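Local atomic coordinates of beta-glucosidase (Saccharopolyspora erythraea D, PDB entry 5M6G), a protein that probably hydrolyses terminal, non-reducing beta-D-glucosyl residues with release of beta-D-glucose, as a glycoside hydrolase family 3 enzyme. Residues M227-H232 against L306-Y311; W176-C181 against M338-S343; G65-V70 against R371-K376. One frame throughout, in Å; residues are numbered along the deposited sequence.

Contact 1 (M227-H232 against L306-Y311). With SOR (sorbitol), chain L.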
loop_
_atom_site.group_PDB
_atom_site.type_symbol
_atom_site.label_atom_id
_atom_site.label_comp_id
_atom_site.label_asym_id
_atom_site.label_seq_id
_atom_site.Cartn_x
_atom_site.Cartn_y
_atom_site.Cartn_z
ATOM N N MET A 227 3.562 -6.741 12.113
ATOM C CA MET A 227 4.202 -7.531 11.070
ATOM C C MET A 227 3.981 -6.879 9.714
ATOM O O MET A 227 2.881 -6.417 9.396
ATOM C CB MET A 227 3.679 -8.968 11.062
ATOM C CG MET A 227 4.384 -9.843 10.031
ATOM S SD MET A 227 4.139 -11.615 10.300
ATOM C CE MET A 227 2.413 -11.791 9.898
ATOM N N ALA A 228 5.046 -6.815 8.926
ATOM C CA ALA A 228 4.998 -6.254 7.583
ATOM C C ALA A 228 4.906 -7.377 6.555
ATOM O O ALA A 228 5.195 -8.549 6.848
ATOM C CB ALA A 228 6.226 -5.379 7.309
ATOM N N THR A 229 4.491 -7.003 5.338
ATOM C CA THR A 229 4.269 -7.952 4.248
ATOM C C THR A 229 4.929 -7.412 2.984
ATOM O O THR A 229 4.480 -6.405 2.433
ATOM C CB THR A 229 2.775 -8.167 3.995
ATOM O OG1 THR A 229 2.092 -8.402 5.239
ATOM C CG2 THR A 229 2.565 -9.352 3.072
ATOM N N ALA A 230 5.971 -8.080 2.503
ATOM C CA ALA A 230 6.499 -7.743 1.185
ATOM C C ALA A 230 5.551 -8.307 0.131
ATOM O O ALA A 230 5.285 -9.513 0.114
ATOM C CB ALA A 230 7.917 -8.282 1.006
ATOM N N LYS A 231 5.024 -7.438 -0.734
ATOM C CA LYS A 231 4.074 -7.861 -1.769
ATOM C C LYS A 231 4.315 -7.101 -3.085
ATOM O O LYS A 231 4.927 -6.035 -3.076
ATOM C CB LYS A 231 2.629 -7.645 -1.292
ATOM C CG LYS A 231 2.185 -6.184 -1.219
ATOM C CD LYS A 231 0.811 -6.046 -0.529
ATOM C CE LYS A 231 0.234 -4.619 -0.725
ATOM N NZ LYS A 231 -1.136 -4.498 -0.123
ATOM N N HIS A 232 3.846 -7.624 -4.217
ATOM C CA HIS A 232 3.318 -8.973 -4.364
ATOM C C HIS A 232 4.354 -9.825 -5.110
ATOM O O HIS A 232 4.824 -9.454 -6.190
ATOM C CB HIS A 232 1.996 -8.971 -5.128
ATOM C CG HIS A 232 1.007 -7.961 -4.633
ATOM N ND1 HIS A 232 1.067 -6.626 -4.978
ATOM C CD2 HIS A 232 -0.078 -8.093 -3.831
ATOM C CE1 HIS A 232 0.069 -5.978 -4.401
ATOM N NE2 HIS A 232 -0.643 -6.845 -3.705
ATOM N N LEU A 306 6.145 -16.124 6.951
ATOM C CA LEU A 306 4.807 -16.590 6.609
ATOM C C LEU A 306 4.480 -16.165 5.182
ATOM O O LEU A 306 4.390 -14.966 4.904
ATOM C CB LEU A 306 3.800 -15.996 7.599
ATOM C CG LEU A 306 2.362 -16.487 7.747
ATOM C CD1 LEU A 306 1.767 -15.825 8.993
ATOM C CD2 LEU A 306 1.528 -16.176 6.519
ATOM N N VAL A 307 4.272 -17.133 4.289
ATOM C CA VAL A 307 3.854 -16.836 2.920
ATOM C C VAL A 307 2.330 -16.871 2.857
ATOM O O VAL A 307 1.709 -17.911 3.114
ATOM C CB VAL A 307 4.467 -17.826 1.919
ATOM C CG1 VAL A 307 3.993 -17.494 0.507
ATOM C CG2 VAL A 307 5.974 -17.793 2.023
ATOM N N VAL A 308 1.722 -15.740 2.504
ATOM C CA VAL A 308 0.268 -15.628 2.459
ATOM C C VAL A 308 -0.174 -15.414 1.017
ATOM O O VAL A 308 0.518 -14.751 0.232
ATOM C CB VAL A 308 -0.228 -14.498 3.389
ATOM C CG1 VAL A 308 0.297 -13.140 2.935
ATOM C CG2 VAL A 308 -1.755 -14.502 3.496
ATOM N N SER A 309 -1.321 -15.994 0.660
ATOM C CA SER A 309 -1.900 -15.770 -0.656
ATOM C C SER A 309 -2.529 -14.377 -0.744
ATOM O O SER A 309 -2.755 -13.704 0.267
ATOM C CB SER A 309 -2.963 -16.829 -0.971
ATOM O OG SER A 309 -4.237 -16.462 -0.449
ATOM N N ASP A 310 -2.801 -13.940 -1.979
ATOM C CA ASP A 310 -3.668 -12.787 -2.173
ATOM C C ASP A 310 -5.124 -13.235 -2.054
ATOM O O ASP A 310 -5.434 -14.422 -1.892
ATOM C CB ASP A 310 -3.387 -12.102 -3.519
ATOM C CG ASP A 310 -3.699 -10.594 -3.495
ATOM O OD1 ASP A 310 -4.586 -10.156 -2.715
ATOM O OD2 ASP A 310 -3.047 -9.844 -4.261
ATOM N N TYR A 311 -6.025 -12.265 -2.152
ATOM C CA TYR A 311 -7.421 -12.410 -1.753
ATOM C C TYR A 311 -8.177 -13.249 -2.776
ATOM O O TYR A 311 -8.291 -12.850 -3.938
ATOM C CB TYR A 311 -8.018 -11.011 -1.626
ATOM C CG TYR A 311 -9.404 -10.871 -1.051
ATOM C CD1 TYR A 311 -10.524 -10.822 -1.877
ATOM C CD2 TYR A 311 -9.593 -10.693 0.324
ATOM C CE1 TYR A 311 -11.803 -10.635 -1.341
ATOM C CE2 TYR A 311 -10.861 -10.511 0.862
ATOM C CZ TYR A 311 -11.958 -10.484 0.030
ATOM O OH TYR A 311 -13.211 -10.300 0.578
HETATM C C1 SOR L . -3.289 -6.655 -2.044
HETATM C C2 SOR L . -4.222 -6.422 -0.869
HETATM C C3 SOR L . -5.546 -7.129 -1.142
HETATM C C4 SOR L . -6.634 -6.648 -0.187
HETATM C C5 SOR L . -8.049 -6.866 -0.731
HETATM C C6 SOR L . -9.015 -6.040 0.112
HETATM O O1 SOR L . -2.318 -5.639 -2.116
HETATM O O2 SOR L . -3.633 -6.925 0.317
HETATM O O3 SOR L . -5.350 -8.510 -0.983
HETATM O O4 SOR L . -6.500 -7.303 1.058
HETATM O O5 SOR L . -8.156 -6.503 -2.103
HETATM O O6 SOR L . -10.246 -5.878 -0.561
#
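First torsions swing the His232 ring, CG anti to the carbonyl carbon (chi1 -48°), and the Asp310 carboxylate, CG opposite the backbone N (chi1 -151°), toward each other. The planes of imidazole and carboxylate are 9° apart. The closest atoms are His232 CD2 and Asp310 OD2, at 3.5 Å, and no hydrogen bond joins the two residues. OD2 is hydrogen-bonded to a glycerol, probably from the crystallisation liquor. Sorbitol bridges the two residues. His232 NE2 lies 2.6 Å from sorbitol O1, and either could be the donor. Lys231 NZ donates to the same O1, also at 2.6 Å. The lysine is extended beyond CG, and that CG covers one face of the His232 ring, 3.7 Å above its plane. On the other side, sorbitol O3 donates to Asp310 OD1 at 2.5 Å. The backbone N of Tyr311 also donates to OD1, from the anti side of the carboxylate at 2.6 Å, so this oxygen is gripped twice. His232 ND1 is hydrogen-bonded to Asp236, which helps to fix the ring. A cis peptide bond precedes His232, where the chain turns a corner. Further down, the contact is apolar. Thr229 CG2 faces Val308 CG1 at 4.4 Å. Met227 CE touches Leu306 CD1, the two side chains crossing at about a right angle. Strand 273-276 lies between these two strands in a parallel sheet. Apolar groups inside and sorbitol-binding residues at the C-terminal ends of the strands are the pattern of a TIM-barrel active-site pocket, here in the family 3 N-terminal domain.

Contact 2 (W176-C181 against M338-S343). With SOR (sorbitol), chain L.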
loop_
_atom_site.group_PDB
_atom_site.type_symbol
_atom_site.label_atom_id
_atom_site.label_comp_id
_atom_site.label_asym_id
_atom_site.label_seq_id
_atom_site.Cartn_x
_atom_site.Cartn_y
_atom_site.Cartn_z
ATOM N N TRP A 176 -0.783 -6.917 11.852
ATOM C CA TRP A 176 -0.206 -7.342 10.581
ATOM C C TRP A 176 -0.766 -6.452 9.490
ATOM O O TRP A 176 -1.986 -6.401 9.308
ATOM C CB TRP A 176 -0.563 -8.823 10.353
ATOM C CG TRP A 176 -0.102 -9.481 9.081
ATOM C CD1 TRP A 176 0.764 -8.991 8.132
ATOM C CD2 TRP A 176 -0.512 -10.779 8.622
ATOM N NE1 TRP A 176 0.922 -9.925 7.114
ATOM C CE2 TRP A 176 0.142 -11.021 7.391
ATOM C CE3 TRP A 176 -1.372 -11.762 9.140
ATOM C CZ2 TRP A 176 -0.031 -12.211 6.675
ATOM C CZ3 TRP A 176 -1.544 -12.944 8.429
ATOM C CH2 TRP A 176 -0.874 -13.159 7.209
ATOM N N SER A 177 0.108 -5.722 8.799
ATOM C CA SER A 177 -0.293 -4.913 7.658
ATOM C C SER A 177 0.204 -5.551 6.373
ATOM O O SER A 177 1.321 -6.074 6.321
ATOM C CB SER A 177 0.248 -3.484 7.744
ATOM O OG SER A 177 -0.133 -2.749 6.590
ATOM N N PHE A 178 -0.630 -5.500 5.334
ATOM C CA PHE A 178 -0.253 -5.976 4.003
ATOM C C PHE A 178 0.500 -4.849 3.294
ATOM O O PHE A 178 0.023 -4.231 2.344
ATOM C CB PHE A 178 -1.488 -6.431 3.236
ATOM C CG PHE A 178 -2.336 -7.451 3.992
ATOM C CD1 PHE A 178 -1.748 -8.539 4.618
ATOM C CD2 PHE A 178 -3.716 -7.306 4.073
ATOM C CE1 PHE A 178 -2.529 -9.475 5.311
ATOM C CE2 PHE A 178 -4.500 -8.227 4.755
ATOM C CZ PHE A 178 -3.907 -9.316 5.382
ATOM N N ALA A 179 1.699 -4.580 3.802
ATOM C CA ALA A 179 2.536 -3.469 3.359
ATOM C C ALA A 179 3.974 -3.758 3.781
ATOM O O ALA A 179 4.198 -4.347 4.845
ATOM C CB ALA A 179 2.045 -2.133 3.970
ATOM N N PRO A 180 4.957 -3.308 2.988
ATOM C CA PRO A 180 4.836 -2.485 1.771
ATOM C C PRO A 180 4.719 -3.249 0.450
ATOM O O PRO A 180 5.250 -4.361 0.322
ATOM C CB PRO A 180 6.143 -1.695 1.776
ATOM C CG PRO A 180 7.140 -2.680 2.331
ATOM C CD PRO A 180 6.354 -3.375 3.459
ATOM N N CYS A 181 4.041 -2.652 -0.527
ATOM C CA CYS A 181 4.225 -3.075 -1.913
ATOM C C CYS A 181 5.661 -2.770 -2.324
ATOM O O CYS A 181 6.053 -1.598 -2.382
ATOM C CB CYS A 181 3.249 -2.362 -2.867
ATOM S SG CYS A 181 2.943 -3.176 -4.525
ATOM N N MET A 338 -0.569 -19.590 4.231
ATOM C CA MET A 338 -1.854 -19.113 4.720
ATOM C C MET A 338 -2.668 -18.612 3.538
ATOM O O MET A 338 -2.128 -17.992 2.619
ATOM C CB MET A 338 -1.678 -17.997 5.755
ATOM C CG MET A 338 -2.991 -17.402 6.249
ATOM S SD MET A 338 -2.761 -16.307 7.658
ATOM C CE MET A 338 -2.621 -17.502 8.995
ATOM N N PHE A 339 -3.969 -18.877 3.561
ATOM C CA PHE A 339 -4.810 -18.623 2.402
ATOM C C PHE A 339 -5.874 -17.597 2.740
ATOM O O PHE A 339 -6.711 -17.814 3.626
ATOM C CB PHE A 339 -5.386 -19.936 1.880
ATOM C CG PHE A 339 -4.317 -20.813 1.320
ATOM C CD1 PHE A 339 -3.529 -21.581 2.165
ATOM C CD2 PHE A 339 -4.008 -20.763 -0.028
ATOM C CE1 PHE A 339 -2.490 -22.337 1.652
ATOM C CE2 PHE A 339 -2.988 -21.516 -0.543
ATOM C CZ PHE A 339 -2.226 -22.298 0.290
ATOM N N MET A 340 -5.804 -16.467 2.045
ATOM C CA MET A 340 -6.676 -15.325 2.279
ATOM C C MET A 340 -7.936 -15.511 1.448
ATOM O O MET A 340 -7.857 -15.620 0.219
ATOM C CB MET A 340 -5.956 -14.032 1.895
ATOM C CG MET A 340 -6.749 -12.760 2.169
ATOM S SD MET A 340 -5.934 -11.339 1.396
ATOM C CE MET A 340 -4.363 -11.342 2.238
ATOM N N MET A 341 -9.093 -15.559 2.107
ATOM C CA MET A 341 -10.332 -15.873 1.409
ATOM C C MET A 341 -11.465 -14.989 1.916
ATOM O O MET A 341 -11.503 -14.607 3.091
ATOM C CB MET A 341 -10.685 -17.360 1.566
ATOM C CG MET A 341 -10.933 -17.802 3.009
ATOM S SD MET A 341 -10.953 -19.619 3.087
ATOM C CE MET A 341 -9.206 -19.999 2.859
ATOM N N SER A 342 -12.396 -14.674 1.004
ATOM C CA SER A 342 -13.540 -13.821 1.319
ATOM C C SER A 342 -14.648 -14.572 2.035
ATOM O O SER A 342 -15.514 -13.936 2.647
ATOM C CB SER A 342 -14.112 -13.198 0.042
ATOM O OG SER A 342 -14.568 -14.189 -0.868
ATOM N N SER A 343 -14.641 -15.902 1.947
ATOM C CA SER A 343 -15.652 -16.772 2.527
ATOM C C SER A 343 -15.238 -18.205 2.232
ATOM O O SER A 343 -14.146 -18.432 1.696
ATOM C CB SER A 343 -17.033 -16.492 1.941
ATOM O OG SER A 343 -17.024 -16.753 0.541
HETATM C C1 SOR L . -3.289 -6.655 -2.044
HETATM C C2 SOR L . -4.222 -6.422 -0.869
HETATM C C3 SOR L . -5.546 -7.129 -1.142
HETATM C C4 SOR L . -6.634 -6.648 -0.187
HETATM C C5 SOR L . -8.049 -6.866 -0.731
HETATM C C6 SOR L . -9.015 -6.040 0.112
HETATM O O1 SOR L . -2.318 -5.639 -2.116
HETATM O O2 SOR L . -3.633 -6.925 0.317
HETATM O O3 SOR L . -5.350 -8.510 -0.983
HETATM O O4 SOR L . -6.500 -7.303 1.058
HETATM O O5 SOR L . -8.156 -6.503 -2.103
HETATM O O6 SOR L . -10.246 -5.878 -0.561
#
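Met338 meets Trp176 first. Its side chain is bent at the last torsion (chi3 -80°), and SD lies in the plane of the indole, at the edge of the six-membered ring. It sits 3.7 Å from both CZ3 and CH2 of Trp176. This is a Met-aromatic contact at the ring edge. The indole NE1 is hydrogen-bonded to Thr229 OG1, which helps to hold the tryptophan in place. Met340 is the next to point inward. It too bends at the last torsion (chi3 -61°), which lays its methyl over one face of Phe178. Met340 CE is 4.0 Å from the centroid of the Phe178 ring, 21° off the normal, a CH-pi contact. The closest ring atom is Phe178 CZ, 3.8 Å from CE. The sulfur follows obliquely, with Met340 SD 5.2 Å from the same centroid. SD also lies 3.7 Å from sorbitol O3, while Phe178 CB is 3.7 Å from sorbitol O2, so both residues line the ligand pocket. Phe178 in turn rests on Trp176: its CE1 stands 3.7 Å above the indole plane, and Trp176 CZ2 lies in the plane of the phenyl ring. With an alanine here instead of Phe178, the Met340 methyl would probably lose its aromatic face, a gap would open over the indole, and this wall of the pocket would be weakened. Strands 176-177 and 339-341 both belong to the parallel barrel, with 125-128, 87-90 and 68-71 between them on one side. Gln69 touches all four side chains, and Leu89 touches Phe178 and Met340. Side chains meeting across a curved parallel sheet are the mark of a TIM-barrel interior, here beside the bound sorbitol.

Contact 3 (G65-V70 against R371-K376)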
loop_
_atom_site.group_PDB
_atom_site.type_symbol
_atom_site.label_atom_id
_atom_site.label_comp_id
_atom_site.label_asym_id
_atom_site.label_seq_id
_atom_site.Cartn_x
_atom_site.Cartn_y
_atom_site.Cartn_z
ATOM N N GLY A 65 -6.987 -25.353 10.210
ATOM C CA GLY A 65 -7.569 -24.079 10.601
ATOM C C GLY A 65 -6.562 -22.949 10.612
ATOM O O GLY A 65 -6.863 -21.841 10.163
ATOM N N GLN A 66 -5.352 -23.207 11.123
ATOM C CA GLN A 66 -4.355 -22.142 11.204
ATOM C C GLN A 66 -3.993 -21.590 9.836
ATOM O O GLN A 66 -3.535 -20.450 9.752
ATOM C CB GLN A 66 -3.074 -22.617 11.895
ATOM C CG GLN A 66 -3.178 -22.781 13.397
ATOM C CD GLN A 66 -3.519 -21.485 14.090
ATOM O OE1 GLN A 66 -2.761 -20.514 14.029
ATOM N NE2 GLN A 66 -4.669 -21.457 14.751
ATOM N N MET A 67 -4.188 -22.364 8.770
ATOM C CA MET A 67 -3.805 -21.931 7.432
ATOM C C MET A 67 -4.851 -21.039 6.773
ATOM O O MET A 67 -4.637 -20.586 5.645
ATOM C CB MET A 67 -3.517 -23.159 6.567
ATOM C CG MET A 67 -2.288 -23.919 7.050
ATOM S SD MET A 67 -2.027 -25.498 6.216
ATOM C CE MET A 67 -1.690 -24.916 4.551
ATOM N N VAL A 68 -5.955 -20.757 7.458
ATOM C CA VAL A 68 -7.060 -19.974 6.913
ATOM C C VAL A 68 -6.973 -18.539 7.429
ATOM O O VAL A 68 -6.800 -18.307 8.635
ATOM C CB VAL A 68 -8.410 -20.609 7.289
ATOM C CG1 VAL A 68 -9.561 -19.687 6.883
ATOM C CG2 VAL A 68 -8.557 -22.004 6.647
ATOM N N GLN A 69 -7.081 -17.572 6.516
ATOM C CA GLN A 69 -7.339 -16.180 6.877
ATOM C C GLN A 69 -8.639 -15.781 6.195
ATOM O O GLN A 69 -8.701 -15.715 4.960
ATOM C CB GLN A 69 -6.193 -15.256 6.468
ATOM C CG GLN A 69 -6.428 -13.791 6.868
ATOM C CD GLN A 69 -5.340 -12.895 6.336
ATOM O OE1 GLN A 69 -5.248 -12.676 5.138
ATOM N NE2 GLN A 69 -4.480 -12.410 7.222
ATOM N N VAL A 70 -9.680 -15.539 6.992
ATOM C CA VAL A 70 -11.018 -15.290 6.471
ATOM C C VAL A 70 -11.377 -13.825 6.671
ATOM O O VAL A 70 -11.028 -13.217 7.693
ATOM C CB VAL A 70 -12.067 -16.232 7.113
ATOM C CG1 VAL A 70 -12.267 -15.971 8.626
ATOM C CG2 VAL A 70 -13.381 -16.145 6.359
ATOM N N ARG A 371 4.326 -24.296 11.215
ATOM C CA ARG A 371 5.515 -23.802 11.902
ATOM C C ARG A 371 5.767 -22.335 11.568
ATOM O O ARG A 371 6.096 -21.528 12.451
ATOM C CB ARG A 371 6.712 -24.661 11.518
ATOM C CG ARG A 371 7.976 -24.372 12.283
ATOM C CD ARG A 371 8.936 -25.537 12.093
ATOM N NE ARG A 371 8.256 -26.808 12.318
ATOM C CZ ARG A 371 8.073 -27.760 11.401
ATOM N NH1 ARG A 371 8.525 -27.621 10.156
ATOM N NH2 ARG A 371 7.438 -28.874 11.742
ATOM N N ARG A 372 5.587 -21.965 10.301
ATOM C CA ARG A 372 5.809 -20.579 9.900
ATOM C C ARG A 372 4.755 -19.643 10.498
ATOM O O ARG A 372 5.099 -18.571 11.010
ATOM C CB ARG A 372 5.848 -20.496 8.378
ATOM C CG ARG A 372 7.077 -21.191 7.794
ATOM C CD ARG A 372 6.983 -21.353 6.299
ATOM N NE ARG A 372 8.199 -21.947 5.755
ATOM C CZ ARG A 372 9.227 -21.246 5.290
ATOM N NH1 ARG A 372 9.177 -19.915 5.295
ATOM N NH2 ARG A 372 10.298 -21.878 4.810
ATOM N N ILE A 373 3.480 -20.036 10.473
ATOM C CA ILE A 373 2.428 -19.179 11.030
ATOM C C ILE A 373 2.588 -19.049 12.539
ATOM O O ILE A 373 2.584 -17.940 13.089
ATOM C CB ILE A 373 1.031 -19.725 10.674
ATOM C CG1 ILE A 373 0.761 -19.674 9.172
ATOM C CG2 ILE A 373 -0.054 -18.978 11.456
ATOM C CD1 ILE A 373 -0.281 -20.706 8.722
ATOM N N LEU A 374 2.723 -20.184 13.237
ATOM C CA LEU A 374 2.765 -20.134 14.697
ATOM C C LEU A 374 4.003 -19.401 15.190
ATOM O O LEU A 374 3.943 -18.690 16.198
ATOM C CB LEU A 374 2.716 -21.548 15.280
ATOM C CG LEU A 374 1.418 -22.302 15.016
ATOM C CD1 LEU A 374 1.572 -23.763 15.453
ATOM C CD2 LEU A 374 0.252 -21.610 15.735
ATOM N N THR A 375 5.135 -19.562 14.495
ATOM C CA THR A 375 6.344 -18.846 14.893
ATOM C C THR A 375 6.096 -17.343 14.941
ATOM O O THR A 375 6.476 -16.673 15.907
ATOM C CB THR A 375 7.492 -19.184 13.937
ATOM O OG1 THR A 375 7.888 -20.547 14.152
ATOM C CG2 THR A 375 8.696 -18.281 14.176
ATOM N N LYS A 376 5.423 -16.803 13.923
ATOM C CA LYS A 376 5.152 -15.371 13.897
ATOM C C LYS A 376 4.171 -14.969 14.993
ATOM O O LYS A 376 4.307 -13.891 15.589
ATOM C CB LYS A 376 4.634 -14.976 12.516
ATOM C CG LYS A 376 5.725 -15.059 11.448
ATOM C CD LYS A 376 6.755 -13.945 11.678
ATOM C CE LYS A 376 8.084 -14.190 10.940
ATOM N NZ LYS A 376 8.897 -15.313 11.531
#
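The carboxamide of Gln66 has Leu374 above one of its faces. Leu374 CD2 lies 3.6 Å from Gln66 OE1 and also touches the amide carbon. Ile373 CG2 is beyond the same oxygen, 4.0 Å from OE1, and slightly to the other side of the amide plane. Neither neighbour can bond to the oxygen. Gln66 OE1 is satisfied by Lys377 NZ, one turn further along helix 363-379. The glutamine chain is bent at chi2 (-61°), which sets its amide against Ile373 and Leu374 of that helix. Ile373 does most of the remaining packing. Its CD1 reaches over the backbone at the end of helix 60-66, 3.4 Å from Gln66 O and 3.9 Å from Met67 CA. Met67 CG meets that CD1 at 4.1 Å, the two side chains crossing at about a right angle. Met67 also rests on Ile366, Ala369 and Asn370 of helix 363-379, and Leu374 on Leu54 and Met55 of helix 47-57. The contact is plain packing of a helix against the turn that leads from helix 60-66 into strand 68-71, at the N-terminal end of that strand, where helices pack around the foot of the TIM barrel.

All three contacts belong to the barrel domain. The centres of contacts 1 and 2 are about 6 Å apart, and both reach sorbitol. Their strands are joined by Thr229 OG1, 2.7 Å from Ser177 O in a probable hydrogen bond. The centre of contact 3 is about 12 Å from the centres of both others, and it has no part in the pocket. It shares a sheet with contact 2, where Phe339 N is 2.8 Å from Met67 O, a probable hydrogen bond between neighbouring strands. It reaches contact 1 by packing, with Leu306 CG 3.8 Å from Ile373 CG1. Together they run from the sorbitol site through the barrel interior to a covering helix.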